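Local coordinates for protein Crov588 (Cafeteriavirus, PDB 6NYR) that is of unknown function but folds as FNIP-type leucine-rich repeats that curl into a novel circular structure, at residues 77-82 / 100-105; 121-126 / 142-147; 427-432 / 449-454; 440-445 / 466-471. All blocks are in the same frame, centred on the assembly; numbering follows the deposited sequence.

Contact 1: residues 77-82 / 100-105; sequences TEIYYG and LKLKLG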
loop_
_atom_site.group_PDB
_atom_site.type_symbol
_atom_site.label_atom_id
_atom_site.label_comp_id
_atom_site.label_asym_id
_atom_site.label_seq_id
_atom_site.Cartn_x
_atom_site.Cartn_y
_atom_site.Cartn_z
ATOM N N THR A 77 15.008 6.317 -26.716
ATOM C CA THR A 77 14.073 7.421 -26.567
ATOM C C THR A 77 14.033 7.998 -25.162
ATOM O O THR A 77 13.548 9.123 -24.992
ATOM C CB THR A 77 12.650 6.976 -26.944
ATOM O OG1 THR A 77 12.261 5.872 -26.119
ATOM C CG2 THR A 77 12.587 6.571 -28.405
ATOM N N GLU A 78 14.528 7.275 -24.162
ATOM C CA GLU A 78 14.462 7.718 -22.779
ATOM C C GLU A 78 15.713 7.266 -22.048
ATOM O O GLU A 78 16.181 6.142 -22.246
ATOM C CB GLU A 78 13.233 7.145 -22.067
ATOM C CG GLU A 78 11.960 7.236 -22.857
ATOM C CD GLU A 78 10.732 6.842 -22.050
ATOM O OE1 GLU A 78 10.867 6.628 -20.830
ATOM O OE2 GLU A 78 9.634 6.736 -22.646
ATOM N N ILE A 79 16.261 8.146 -21.217
ATOM C CA ILE A 79 17.324 7.761 -20.298
ATOM C C ILE A 79 17.268 8.678 -19.086
ATOM O O ILE A 79 17.127 9.900 -19.212
ATOM C CB ILE A 79 18.721 7.804 -20.956
ATOM C CG1 ILE A 79 19.750 7.211 -19.982
ATOM C CG2 ILE A 79 19.105 9.230 -21.316
ATOM C CD1 ILE A 79 21.066 6.859 -20.610
ATOM N N TYR A 80 17.390 8.076 -17.905
ATOM C CA TYR A 80 17.292 8.782 -16.634
ATOM C C TYR A 80 18.525 8.460 -15.805
ATOM O O TYR A 80 18.776 7.291 -15.493
ATOM C CB TYR A 80 16.015 8.377 -15.895
ATOM C CG TYR A 80 14.779 8.425 -16.770
ATOM C CD1 TYR A 80 13.978 9.556 -16.806
ATOM C CD2 TYR A 80 14.418 7.345 -17.566
ATOM C CE1 TYR A 80 12.851 9.610 -17.601
ATOM C CE2 TYR A 80 13.291 7.390 -18.369
ATOM C CZ TYR A 80 12.510 8.526 -18.384
ATOM O OH TYR A 80 11.388 8.581 -19.179
ATOM N N TYR A 81 19.293 9.489 -15.459
ATOM C CA TYR A 81 20.536 9.315 -14.724
ATOM C C TYR A 81 20.332 9.586 -13.234
ATOM O O TYR A 81 19.334 10.173 -12.807
ATOM C CB TYR A 81 21.632 10.230 -15.283
ATOM C CG TYR A 81 22.159 9.836 -16.644
ATOM C CD1 TYR A 81 23.016 8.752 -16.786
ATOM C CD2 TYR A 81 21.817 10.554 -17.781
ATOM C CE1 TYR A 81 23.514 8.390 -18.022
ATOM C CE2 TYR A 81 22.309 10.196 -19.026
ATOM C CZ TYR A 81 23.160 9.115 -19.137
ATOM O OH TYR A 81 23.655 8.749 -20.369
ATOM N N GLY A 82 21.330 9.171 -12.445
ATOM C CA GLY A 82 21.232 9.142 -11.010
ATOM C C GLY A 82 22.100 10.172 -10.318
ATOM O O GLY A 82 22.517 11.178 -10.908
ATOM N N LEU A 100 13.633 11.371 -26.499
ATOM C CA LEU A 100 12.432 12.122 -26.170
ATOM C C LEU A 100 12.347 12.521 -24.705
ATOM O O LEU A 100 11.777 13.569 -24.394
ATOM C CB LEU A 100 11.190 11.292 -26.513
ATOM C CG LEU A 100 11.014 10.922 -27.983
ATOM C CD1 LEU A 100 9.904 9.904 -28.143
ATOM C CD2 LEU A 100 10.718 12.170 -28.797
ATOM N N LYS A 101 12.905 11.716 -23.805
ATOM C CA LYS A 101 12.767 11.914 -22.370
ATOM C C LYS A 101 14.134 11.776 -21.724
ATOM O O LYS A 101 14.859 10.812 -21.989
ATOM C CB LYS A 101 11.779 10.906 -21.788
ATOM C CG LYS A 101 10.427 10.927 -22.481
ATOM C CD LYS A 101 9.353 10.312 -21.606
ATOM C CE LYS A 101 7.998 10.350 -22.289
ATOM N NZ LYS A 101 6.937 9.797 -21.405
ATOM N N LEU A 102 14.480 12.740 -20.879
ATOM C CA LEU A 102 15.821 12.806 -20.322
ATOM C C LEU A 102 15.778 13.373 -18.918
ATOM O O LEU A 102 15.176 14.426 -18.689
ATOM C CB LEU A 102 16.724 13.677 -21.203
ATOM C CG LEU A 102 18.082 14.113 -20.652
ATOM C CD1 LEU A 102 19.029 12.942 -20.499
ATOM C CD2 LEU A 102 18.676 15.196 -21.563
ATOM N N LYS A 103 16.419 12.673 -17.988
ATOM C CA LYS A 103 16.790 13.245 -16.702
ATOM C C LYS A 103 18.312 13.301 -16.630
ATOM O O LYS A 103 18.983 12.269 -16.759
ATOM C CB LYS A 103 16.246 12.450 -15.517
ATOM C CG LYS A 103 16.646 13.094 -14.189
ATOM C CD LYS A 103 16.306 12.234 -12.986
ATOM C CE LYS A 103 16.918 12.815 -11.712
ATOM N NZ LYS A 103 18.412 12.864 -11.759
ATOM N N LEU A 104 18.849 14.500 -16.437
ATOM C CA LEU A 104 20.285 14.687 -16.316
ATOM C C LEU A 104 20.788 14.166 -14.972
ATOM O O LEU A 104 20.043 14.065 -13.992
ATOM C CB LEU A 104 20.634 16.166 -16.453
ATOM C CG LEU A 104 20.269 16.803 -17.792
ATOM C CD1 LEU A 104 20.389 18.316 -17.727
ATOM C CD2 LEU A 104 21.148 16.233 -18.895
ATOM N N GLY A 105 22.072 13.813 -14.943
ATOM C CA GLY A 105 22.702 13.456 -13.687
ATOM C C GLY A 105 22.686 14.610 -12.702
ATOM O O GLY A 105 22.619 15.781 -13.079
#
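Lys-103 meets Tyr-80 with its CB and Tyr-81 with the far end of its chain. Its CB sits at the edge of the Tyr-80 ring, near the ring plane and 3.9 Å from Tyr-80 CD1. With CG anti to the backbone N (chi1 -179°), the extended chain then runs past the Tyr-81 carbonyl, and Lys-103 CD and CE both come within 3.7 Å of Tyr-81 O. A final bend at chi4 (-62°) turns NZ back onto the backbone. There NZ gives hydrogen bonds to Tyr-81 O and to its own neighbour Leu-104 O, each 3.0 Å away, and a salt bridge to Asp-106 adds a third partner.

Further back, the Tyr-80 hydroxyl donates to Glu-78 OE1 at 2.6 Å and rests against Lys-101 CB. The Glu-78 and Lys-101 side chains lie side by side, their charged atoms OE2 and NZ 4.3 Å apart, beyond salt-bridge range. On the opposite face Ile-79 CG2 packs on Leu-102 CD1 at 3.8 Å. Between the faces run the backbone hydrogen bonds of a parallel strand pair, opened by Thr-77 O, which accepts from both Leu-100 N and Lys-101 N. Strands 78-80 and 101-103, with helix 89-93 between them along the chain, thus pair as successive strands of a leucine-rich repeat solenoid: aliphatic residues face its interior, while polar ones line the inner wall of the ring.

Contact 2: residues 121-126 / 142-147; sequences LTHLTF and GLTHLT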
loop_
_atom_site.group_PDB
_atom_site.type_symbol
_atom_site.label_atom_id
_atom_site.label_comp_id
_atom_site.label_asym_id
_atom_site.label_seq_id
_atom_site.Cartn_x
_atom_site.Cartn_y
_atom_site.Cartn_z
ATOM N N LEU A 121 13.421 16.490 -28.075
ATOM C CA LEU A 121 13.100 16.116 -26.706
ATOM C C LEU A 121 11.758 16.685 -26.270
ATOM O O LEU A 121 11.409 17.824 -26.591
ATOM C CB LEU A 121 14.202 16.617 -25.777
ATOM C CG LEU A 121 14.378 15.958 -24.414
ATOM C CD1 LEU A 121 15.061 14.618 -24.572
ATOM C CD2 LEU A 121 15.183 16.878 -23.509
ATOM N N THR A 122 11.013 15.884 -25.511
ATOM C CA THR A 122 9.727 16.299 -24.974
ATOM C C THR A 122 9.691 16.361 -23.453
ATOM O O THR A 122 8.889 17.117 -22.899
ATOM C CB THR A 122 8.615 15.344 -25.439
ATOM O OG1 THR A 122 9.028 13.986 -25.228
ATOM C CG2 THR A 122 8.300 15.550 -26.909
ATOM N N HIS A 123 10.533 15.589 -22.768
ATOM C CA HIS A 123 10.530 15.506 -21.315
ATOM C C HIS A 123 11.939 15.747 -20.808
ATOM O O HIS A 123 12.847 14.962 -21.104
ATOM C CB HIS A 123 10.011 14.138 -20.845
ATOM C CG HIS A 123 8.540 13.943 -21.051
ATOM N ND1 HIS A 123 7.948 13.974 -22.296
ATOM C CD2 HIS A 123 7.541 13.700 -20.168
ATOM C CE1 HIS A 123 6.649 13.767 -22.171
ATOM N NE2 HIS A 123 6.377 13.596 -20.889
ATOM N N LEU A 124 12.124 16.834 -20.064
ATOM C CA LEU A 124 13.418 17.194 -19.497
ATOM C C LEU A 124 13.292 17.364 -17.991
ATOM O O LEU A 124 12.383 18.051 -17.513
ATOM C CB LEU A 124 13.961 18.478 -20.127
ATOM C CG LEU A 124 15.261 19.007 -19.518
ATOM C CD1 LEU A 124 16.355 17.955 -19.595
ATOM C CD2 LEU A 124 15.699 20.294 -20.209
ATOM N N THR A 125 14.197 16.734 -17.251
ATOM C CA THR A 125 14.286 16.873 -15.805
ATOM C C THR A 125 15.732 17.169 -15.436
ATOM O O THR A 125 16.634 16.409 -15.803
ATOM C CB THR A 125 13.800 15.605 -15.091
ATOM O OG1 THR A 125 12.401 15.420 -15.349
ATOM C CG2 THR A 125 14.038 15.708 -13.590
ATOM N N PHE A 126 15.949 18.269 -14.718
ATOM C CA PHE A 126 17.295 18.645 -14.310
ATOM C C PHE A 126 17.709 17.908 -13.039
ATOM O O PHE A 126 16.876 17.527 -12.210
ATOM C CB PHE A 126 17.397 20.155 -14.076
ATOM C CG PHE A 126 17.533 20.962 -15.339
ATOM C CD1 PHE A 126 18.758 21.079 -15.978
ATOM C CD2 PHE A 126 16.437 21.609 -15.882
ATOM C CE1 PHE A 126 18.884 21.819 -17.136
ATOM C CE2 PHE A 126 16.556 22.350 -17.042
ATOM C CZ PHE A 126 17.782 22.456 -17.671
ATOM N N GLY A 142 10.023 21.723 -28.855
ATOM C CA GLY A 142 8.791 21.000 -28.629
ATOM C C GLY A 142 8.689 20.378 -27.250
ATOM O O GLY A 142 7.971 19.390 -27.064
ATOM N N LEU A 143 9.410 20.933 -26.275
ATOM C CA LEU A 143 9.345 20.420 -24.914
ATOM C C LEU A 143 7.929 20.553 -24.362
ATOM O O LEU A 143 7.270 21.584 -24.532
ATOM C CB LEU A 143 10.304 21.188 -24.008
ATOM C CG LEU A 143 11.499 20.510 -23.339
ATOM C CD1 LEU A 143 11.737 21.218 -21.972
ATOM C CD2 LEU A 143 11.364 19.028 -23.140
ATOM N N THR A 144 7.465 19.503 -23.690
ATOM C CA THR A 144 6.169 19.506 -23.023
ATOM C C THR A 144 6.275 19.437 -21.507
ATOM O O THR A 144 5.469 20.054 -20.809
ATOM C CB THR A 144 5.310 18.330 -23.512
ATOM O OG1 THR A 144 6.017 17.101 -23.303
ATOM C CG2 THR A 144 4.978 18.485 -24.985
ATOM N N HIS A 145 7.243 18.693 -20.975
ATOM C CA HIS A 145 7.384 18.492 -19.538
ATOM C C HIS A 145 8.765 18.961 -19.104
ATOM O O HIS A 145 9.780 18.476 -19.618
ATOM C CB HIS A 145 7.159 17.023 -19.169
ATOM C CG HIS A 145 5.732 16.583 -19.291
ATOM N ND1 HIS A 145 5.039 16.615 -20.483
ATOM C CD2 HIS A 145 4.857 16.128 -18.361
ATOM C CE1 HIS A 145 3.806 16.183 -20.286
ATOM N NE2 HIS A 145 3.669 15.883 -19.006
ATOM N N LEU A 146 8.799 19.903 -18.161
ATOM C CA LEU A 146 10.045 20.430 -17.625
ATOM C C LEU A 146 9.995 20.427 -16.104
ATOM O O LEU A 146 9.078 20.997 -15.508
ATOM C CB LEU A 146 10.310 21.851 -18.127
ATOM C CG LEU A 146 11.563 22.518 -17.554
ATOM C CD1 LEU A 146 12.811 21.773 -18.006
ATOM C CD2 LEU A 146 11.618 23.982 -17.943
ATOM N N THR A 147 10.989 19.790 -15.484
ATOM C CA THR A 147 11.099 19.705 -14.033
ATOM C C THR A 147 12.486 20.175 -13.622
ATOM O O THR A 147 13.488 19.689 -14.154
ATOM C CB THR A 147 10.862 18.268 -13.542
ATOM O OG1 THR A 147 9.559 17.831 -13.950
ATOM C CG2 THR A 147 10.979 18.180 -12.026
HETATM O O HOH W 1 9.455 16.368 -16.983
#
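The imidazoles of His-123 and His-145 form an offset stack, centroids 4.2 Å apart and planes only 10° from parallel. His-145 ND1 lies over one face of the His-123 ring, and His-123 NE2 over a face of the His-145 ring, displaced toward its rim. These two nitrogens are 3.3 Å apart but badly angled for a hydrogen bond, so ring packing makes the contact. At the edge of each ring, in its plane, is the hydroxyl of the preceding threonine: His-123 ND1 donates to Thr-122 OG1 at 3.1 Å, and His-145 ND1 to Thr-144 OG1 at 3.0 Å. These in-plane bonds restrain the rotation of both imidazoles and probably help keep them nearly parallel. The Phe-126 ring meets Thr-147 O at its edge, and its CE2 touches Leu-146 CD1.

Thr-122 O is gripped three times, by His-145 N, Thr-144 N and Thr-144 OG1. Thr-144 OG1, 2.9 Å from Thr-122 O, comes from above the carbonyl plane; it stands between the backbone N and carbonyl carbon of its own residue (chi1 56°), within reach of both Thr-122 O and the His-145 ring. On the buried face Leu-124 CD2 packs against Leu-146 CD1 at 3.9 Å.

Strands 123-125 and 145-147 run parallel, 22 residues apart in sequence, between strands 101-103 and 167-169. Thr-122 OG1 bonds back to Leu-100 O and His-145 stacks on His-167, while inside the solenoid Phe-126 meets Phe-130 and Phe-148.

Contact 3: residues 427-432 / 449-454; sequences NGLVHL and DSLTHL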
loop_
_atom_site.group_PDB
_atom_site.type_symbol
_atom_site.label_atom_id
_atom_site.label_comp_id
_atom_site.label_asym_id
_atom_site.label_seq_id
_atom_site.Cartn_x
_atom_site.Cartn_y
_atom_site.Cartn_z
ATOM N N ASN A 427 -30.305 -8.853 12.763
ATOM C CA ASN A 427 -30.334 -9.842 11.694
ATOM C C ASN A 427 -29.980 -9.152 10.384
ATOM O O ASN A 427 -30.617 -8.166 10.000
ATOM C CB ASN A 427 -31.709 -10.495 11.598
ATOM C CG ASN A 427 -31.981 -11.440 12.747
ATOM O OD1 ASN A 427 -31.180 -12.332 13.040
ATOM N ND2 ASN A 427 -33.120 -11.256 13.406
ATOM N N GLY A 428 -28.950 -9.655 9.713
ATOM C CA GLY A 428 -28.368 -9.003 8.557
ATOM C C GLY A 428 -26.913 -8.628 8.726
ATOM O O GLY A 428 -26.222 -8.393 7.724
ATOM N N LEU A 429 -26.417 -8.576 9.961
ATOM C CA LEU A 429 -25.009 -8.293 10.191
ATOM C C LEU A 429 -24.148 -9.371 9.548
ATOM O O LEU A 429 -24.381 -10.569 9.738
ATOM C CB LEU A 429 -24.721 -8.214 11.687
ATOM C CG LEU A 429 -23.383 -7.567 12.051
ATOM C CD1 LEU A 429 -23.478 -6.058 11.806
ATOM C CD2 LEU A 429 -22.983 -7.856 13.481
ATOM N N VAL A 430 -23.153 -8.941 8.780
ATOM C CA VAL A 430 -22.263 -9.837 8.063
ATOM C C VAL A 430 -20.881 -9.886 8.703
ATOM O O VAL A 430 -20.286 -10.962 8.819
ATOM C CB VAL A 430 -22.168 -9.422 6.578
ATOM C CG1 VAL A 430 -21.195 -10.317 5.825
ATOM C CG2 VAL A 430 -23.544 -9.457 5.928
ATOM N N HIS A 431 -20.357 -8.737 9.127
ATOM C CA HIS A 431 -19.023 -8.644 9.704
ATOM C C HIS A 431 -19.115 -8.096 11.120
ATOM O O HIS A 431 -19.674 -7.014 11.338
ATOM C CB HIS A 431 -18.110 -7.744 8.861
ATOM C CG HIS A 431 -17.592 -8.396 7.619
ATOM N ND1 HIS A 431 -18.333 -8.482 6.460
ATOM C CD2 HIS A 431 -16.406 -8.993 7.355
ATOM C CE1 HIS A 431 -17.625 -9.106 5.535
ATOM N NE2 HIS A 431 -16.455 -9.430 6.053
ATOM N N LEU A 432 -18.561 -8.837 12.074
ATOM C CA LEU A 432 -18.520 -8.413 13.467
ATOM C C LEU A 432 -17.096 -8.559 13.978
ATOM O O LEU A 432 -16.498 -9.634 13.867
ATOM C CB LEU A 432 -19.482 -9.235 14.326
ATOM C CG LEU A 432 -19.459 -8.894 15.817
ATOM C CD1 LEU A 432 -19.658 -7.395 16.015
ATOM C CD2 LEU A 432 -20.510 -9.681 16.575
ATOM N N ASP A 449 -27.657 -15.232 12.675
ATOM C CA ASP A 449 -27.298 -16.313 11.765
ATOM C C ASP A 449 -26.801 -15.797 10.421
ATOM O O ASP A 449 -26.143 -16.545 9.692
ATOM C CB ASP A 449 -28.499 -17.240 11.571
ATOM C CG ASP A 449 -28.730 -18.149 12.767
ATOM O OD1 ASP A 449 -27.742 -18.715 13.279
ATOM O OD2 ASP A 449 -29.892 -18.289 13.204
ATOM N N SER A 450 -27.084 -14.535 10.082
ATOM C CA SER A 450 -26.591 -13.964 8.833
ATOM C C SER A 450 -25.083 -13.742 8.855
ATOM O O SER A 450 -24.460 -13.674 7.790
ATOM C CB SER A 450 -27.301 -12.637 8.547
ATOM O OG SER A 450 -27.024 -11.682 9.558
ATOM N N LEU A 451 -24.493 -13.625 10.040
ATOM C CA LEU A 451 -23.082 -13.290 10.168
ATOM C C LEU A 451 -22.196 -14.327 9.489
ATOM O O LEU A 451 -22.399 -15.535 9.626
ATOM C CB LEU A 451 -22.712 -13.193 11.649
ATOM C CG LEU A 451 -21.464 -12.418 12.051
ATOM C CD1 LEU A 451 -21.708 -10.927 11.951
ATOM C CD2 LEU A 451 -21.034 -12.812 13.459
ATOM N N THR A 452 -21.203 -13.838 8.744
ATOM C CA THR A 452 -20.210 -14.695 8.112
ATOM C C THR A 452 -18.804 -14.521 8.668
ATOM O O THR A 452 -18.043 -15.491 8.689
ATOM C CB THR A 452 -20.173 -14.439 6.597
ATOM O OG1 THR A 452 -19.863 -13.063 6.355
ATOM C CG2 THR A 452 -21.515 -14.780 5.963
ATOM N N HIS A 453 -18.435 -13.325 9.120
ATOM C CA HIS A 453 -17.095 -13.069 9.626
ATOM C C HIS A 453 -17.159 -12.642 11.083
ATOM O O HIS A 453 -17.860 -11.684 11.425
ATOM C CB HIS A 453 -16.382 -11.988 8.818
ATOM C CG HIS A 453 -15.970 -12.426 7.451
ATOM N ND1 HIS A 453 -14.671 -12.413 7.004
ATOM C CD2 HIS A 453 -16.697 -12.953 6.451
ATOM C CE1 HIS A 453 -14.632 -12.848 5.754
ATOM N NE2 HIS A 453 -15.860 -13.141 5.383
ATOM N N LEU A 454 -16.411 -13.343 11.931
ATOM C CA LEU A 454 -16.328 -13.027 13.353
ATOM C C LEU A 454 -14.874 -13.100 13.784
ATOM O O LEU A 454 -14.198 -14.102 13.531
ATOM C CB LEU A 454 -17.182 -13.988 14.184
ATOM C CG LEU A 454 -17.104 -13.862 15.703
ATOM C CD1 LEU A 454 -17.558 -12.498 16.181
ATOM C CD2 LEU A 454 -17.933 -14.967 16.356
#
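Ser-450 OG bridges two backbone groups of the facing segment, accepting from Gly-428 N at 2.8 Å and donating to Leu-429 O at 2.9 Å. The first bond is bent (138° at the hydrogen), and in the second the hydroxyl approaches from above the carbonyl plane. A chi1 of 63° places OG where it meets both partners. Further along, Val-430 O receives His-453 N, almost straight, and Thr-452 N, which sits on a lone pair; each is 3.0 Å away. The next backbone bond runs the other way, from Leu-432 N to His-453 O.

Such serine-to-backbone bonds recur between successive turns of the FNIP leucine-rich repeat: Leu-451 O is bonded in turn by Ser-472 OG. Leu-451 CD1 touches both Leu-429 CD2 and Leu-432 CB, 3.7 Å from each, within the buried leucine column.

On the other face the imidazoles of His-431 and His-453 meet obliquely, planes 31° apart, with His-431 NE2 3.4 Å above the centre of the His-453 ring. Thr-452 OG1 lies in that ring's plane at its edge. A glycerol, probably from the crystallisation liquor, is bound about 3 Å from the His-453 side chain.

Contact 4: residues 440-445 / 466-471; sequences QEIVEN and ENVLPN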
loop_
_atom_site.group_PDB
_atom_site.type_symbol
_atom_site.label_atom_id
_atom_site.label_comp_id
_atom_site.label_asym_id
_atom_site.label_seq_id
_atom_site.Cartn_x
_atom_site.Cartn_y
_atom_site.Cartn_z
ATOM N N GLN A 440 -16.779 -10.761 27.369
ATOM C CA GLN A 440 -18.041 -11.116 27.998
ATOM C C GLN A 440 -18.583 -12.389 27.358
ATOM O O GLN A 440 -18.266 -12.727 26.216
ATOM C CB GLN A 440 -19.066 -9.985 27.864
ATOM C CG GLN A 440 -18.601 -8.641 28.390
ATOM C CD GLN A 440 -18.398 -8.633 29.893
ATOM O OE1 GLN A 440 -19.005 -9.422 30.621
ATOM N NE2 GLN A 440 -17.542 -7.736 30.367
ATOM N N GLU A 441 -19.417 -13.097 28.115
ATOM C CA GLU A 441 -19.993 -14.339 27.618
ATOM C C GLU A 441 -20.866 -14.067 26.399
ATOM O O GLU A 441 -21.550 -13.042 26.318
ATOM C CB GLU A 441 -20.829 -15.014 28.703
ATOM C CG GLU A 441 -20.030 -15.681 29.808
ATOM C CD GLU A 441 -20.921 -16.305 30.871
ATOM O OE1 GLU A 441 -22.020 -16.788 30.521
ATOM O OE2 GLU A 441 -20.532 -16.291 32.058
ATOM N N ILE A 442 -20.841 -14.991 25.444
ATOM C CA ILE A 442 -21.734 -14.955 24.286
ATOM C C ILE A 442 -22.565 -16.234 24.335
ATOM O O ILE A 442 -22.083 -17.323 24.008
ATOM C CB ILE A 442 -20.986 -14.816 22.960
ATOM C CG1 ILE A 442 -20.082 -13.585 23.014
ATOM C CG2 ILE A 442 -21.959 -14.714 21.800
ATOM C CD1 ILE A 442 -19.523 -13.165 21.674
ATOM N N VAL A 443 -23.825 -16.103 24.747
ATOM C CA VAL A 443 -24.766 -17.218 24.813
ATOM C C VAL A 443 -25.434 -17.360 23.452
ATOM O O VAL A 443 -25.073 -16.655 22.503
ATOM C CB VAL A 443 -25.797 -16.990 25.932
ATOM C CG1 VAL A 443 -25.077 -16.745 27.257
ATOM C CG2 VAL A 443 -26.711 -15.828 25.597
ATOM N N GLU A 444 -26.401 -18.265 23.335
ATOM C CA GLU A 444 -26.966 -18.524 22.020
ATOM C C GLU A 444 -28.045 -17.499 21.675
ATOM O O GLU A 444 -28.547 -16.762 22.529
ATOM C CB GLU A 444 -27.544 -19.938 21.932
ATOM C CG GLU A 444 -28.618 -20.281 22.943
ATOM C CD GLU A 444 -29.073 -21.729 22.822
ATOM O OE1 GLU A 444 -29.584 -22.106 21.746
ATOM O OE2 GLU A 444 -28.902 -22.491 23.797
ATOM N N ASN A 445 -28.387 -17.460 20.387
ATOM C CA ASN A 445 -29.332 -16.498 19.823
ATOM C C ASN A 445 -28.882 -15.056 20.029
ATOM O O ASN A 445 -29.706 -14.132 20.005
ATOM C CB ASN A 445 -30.737 -16.708 20.393
ATOM C CG ASN A 445 -31.309 -18.072 20.042
ATOM O OD1 ASN A 445 -31.541 -18.903 20.922
ATOM N ND2 ASN A 445 -31.517 -18.317 18.751
ATOM N N GLU A 466 -22.802 -24.794 22.420
ATOM C CA GLU A 466 -23.512 -25.219 21.220
ATOM C C GLU A 466 -24.449 -24.140 20.686
ATOM O O GLU A 466 -24.958 -23.296 21.428
ATOM C CB GLU A 466 -24.329 -26.484 21.503
ATOM C CG GLU A 466 -23.518 -27.683 21.939
ATOM C CD GLU A 466 -24.334 -28.967 21.936
ATOM O OE1 GLU A 466 -25.106 -29.184 20.977
ATOM O OE2 GLU A 466 -24.208 -29.756 22.898
ATOM N N ASN A 467 -24.685 -24.200 19.371
ATOM C CA ASN A 467 -25.614 -23.311 18.666
ATOM C C ASN A 467 -25.425 -21.851 19.068
ATOM O O ASN A 467 -26.364 -21.052 19.020
ATOM C CB ASN A 467 -27.070 -23.737 18.883
ATOM C CG ASN A 467 -28.016 -23.136 17.851
ATOM O OD1 ASN A 467 -27.696 -23.075 16.661
ATOM N ND2 ASN A 467 -29.182 -22.683 18.306
ATOM N N VAL A 468 -24.209 -21.492 19.464
ATOM C CA VAL A 468 -23.874 -20.094 19.702
ATOM C C VAL A 468 -23.431 -19.414 18.416
ATOM O O VAL A 468 -23.867 -18.305 18.097
ATOM C CB VAL A 468 -22.782 -19.987 20.789
ATOM C CG1 VAL A 468 -22.250 -18.556 20.870
ATOM C CG2 VAL A 468 -23.321 -20.442 22.134
ATOM N N LEU A 469 -22.562 -20.066 17.661
ATOM C CA LEU A 469 -22.023 -19.478 16.443
ATOM C C LEU A 469 -23.066 -19.521 15.331
ATOM O O LEU A 469 -23.803 -20.504 15.203
ATOM C CB LEU A 469 -20.767 -20.217 16.009
ATOM C CG LEU A 469 -19.588 -20.145 16.983
ATOM C CD1 LEU A 469 -18.374 -20.867 16.396
ATOM C CD2 LEU A 469 -19.242 -18.709 17.345
ATOM N N PRO A 470 -23.166 -18.457 14.537
ATOM C CA PRO A 470 -24.212 -18.405 13.509
ATOM C C PRO A 470 -23.998 -19.445 12.418
ATOM O O PRO A 470 -22.889 -19.929 12.173
ATOM C CB PRO A 470 -24.103 -16.980 12.945
ATOM C CG PRO A 470 -22.757 -16.482 13.368
ATOM C CD PRO A 470 -22.408 -17.195 14.640
ATOM N N ASN A 471 -25.107 -19.782 11.751
ATOM C CA ASN A 471 -25.095 -20.846 10.754
ATOM C C ASN A 471 -24.260 -20.489 9.534
ATOM O O ASN A 471 -23.644 -21.378 8.937
ATOM C CB ASN A 471 -26.528 -21.168 10.326
ATOM C CG ASN A 471 -27.434 -21.485 11.504
ATOM O OD1 ASN A 471 -28.542 -20.955 11.614
ATOM N ND2 ASN A 471 -26.968 -22.356 12.390
HETATM O O HOH W 2 -27.437 -18.516 17.343
#
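Asn-467 O accepts a hydrogen bond from water 2 at 3.2 Å, and the same water takes a weak one from Asn-445 N, 3.4 Å away, so a single solvent molecule bridges the two segments. No direct hydrogen bond joins them. Both are irregular loops on the outer side of the FNIP leucine-rich repeat ring, following strands 431-433 and 453-455, and they overlap in repeat position at Glu-444/Glu-466 and Asn-445/Asn-467, each pair 22 residues apart. Asn-445 and Asn-467 both adopt left-handed backbone angles, turning the two loops in the same way.

Beneath this exposed rim Val-468 makes the apolar contact. Its CG1, anti to the backbone N (chi1 170°), lies 3.4 Å from Ile-442 O, 3.8 Å from Val-443 O and 4.0 Å from Ile-442 CG2. The Ile-442 and Val-468 side chains cross at about a right angle, and Val-468 CG2 lies near Ile-442 O and Glu-444 N. Both residues are buried, whereas the glutamates and asparagines above them face solvent.

The loops are tied to neighbouring turns as well: Gln-440 NE2 bonds to Asn-417 OD1, and Asn-471 N to Asp-449 OD1. Glu-444 lies against Asn-467, with Glu-444 CB 3.3 Å from Asn-467 O. A chi1 of 58° starts the Glu-444 chain, which is extended beyond CG. Glu-444 OE1 ends 3.5 Å from Asn-467 ND2, the carboxylate and amide planes 85° apart.

How the contacts relate
Contacts 1 and 2 come first along the chain and adjoin, their centres 10 Å apart: strands 101-103 and 123-125 are neighbours, and Leu-100 O probably bonds to Thr-122 N. Contacts 3 and 4 lie across the ring, centres 54 to 65 Å from the first pair. Their own centres are 12 Å apart and their segments alternate in sequence, so they sample the inner strands and outer loops of consecutive turns, with Pro-470 packing against Leu-451. Contacts 1, 2 and 3 all pair parallel strands on the inner wall, while contact 4 joins loops at the periphery. Contacts of both kinds, probably repeated along the chain, are consistent with the closed circular solenoid.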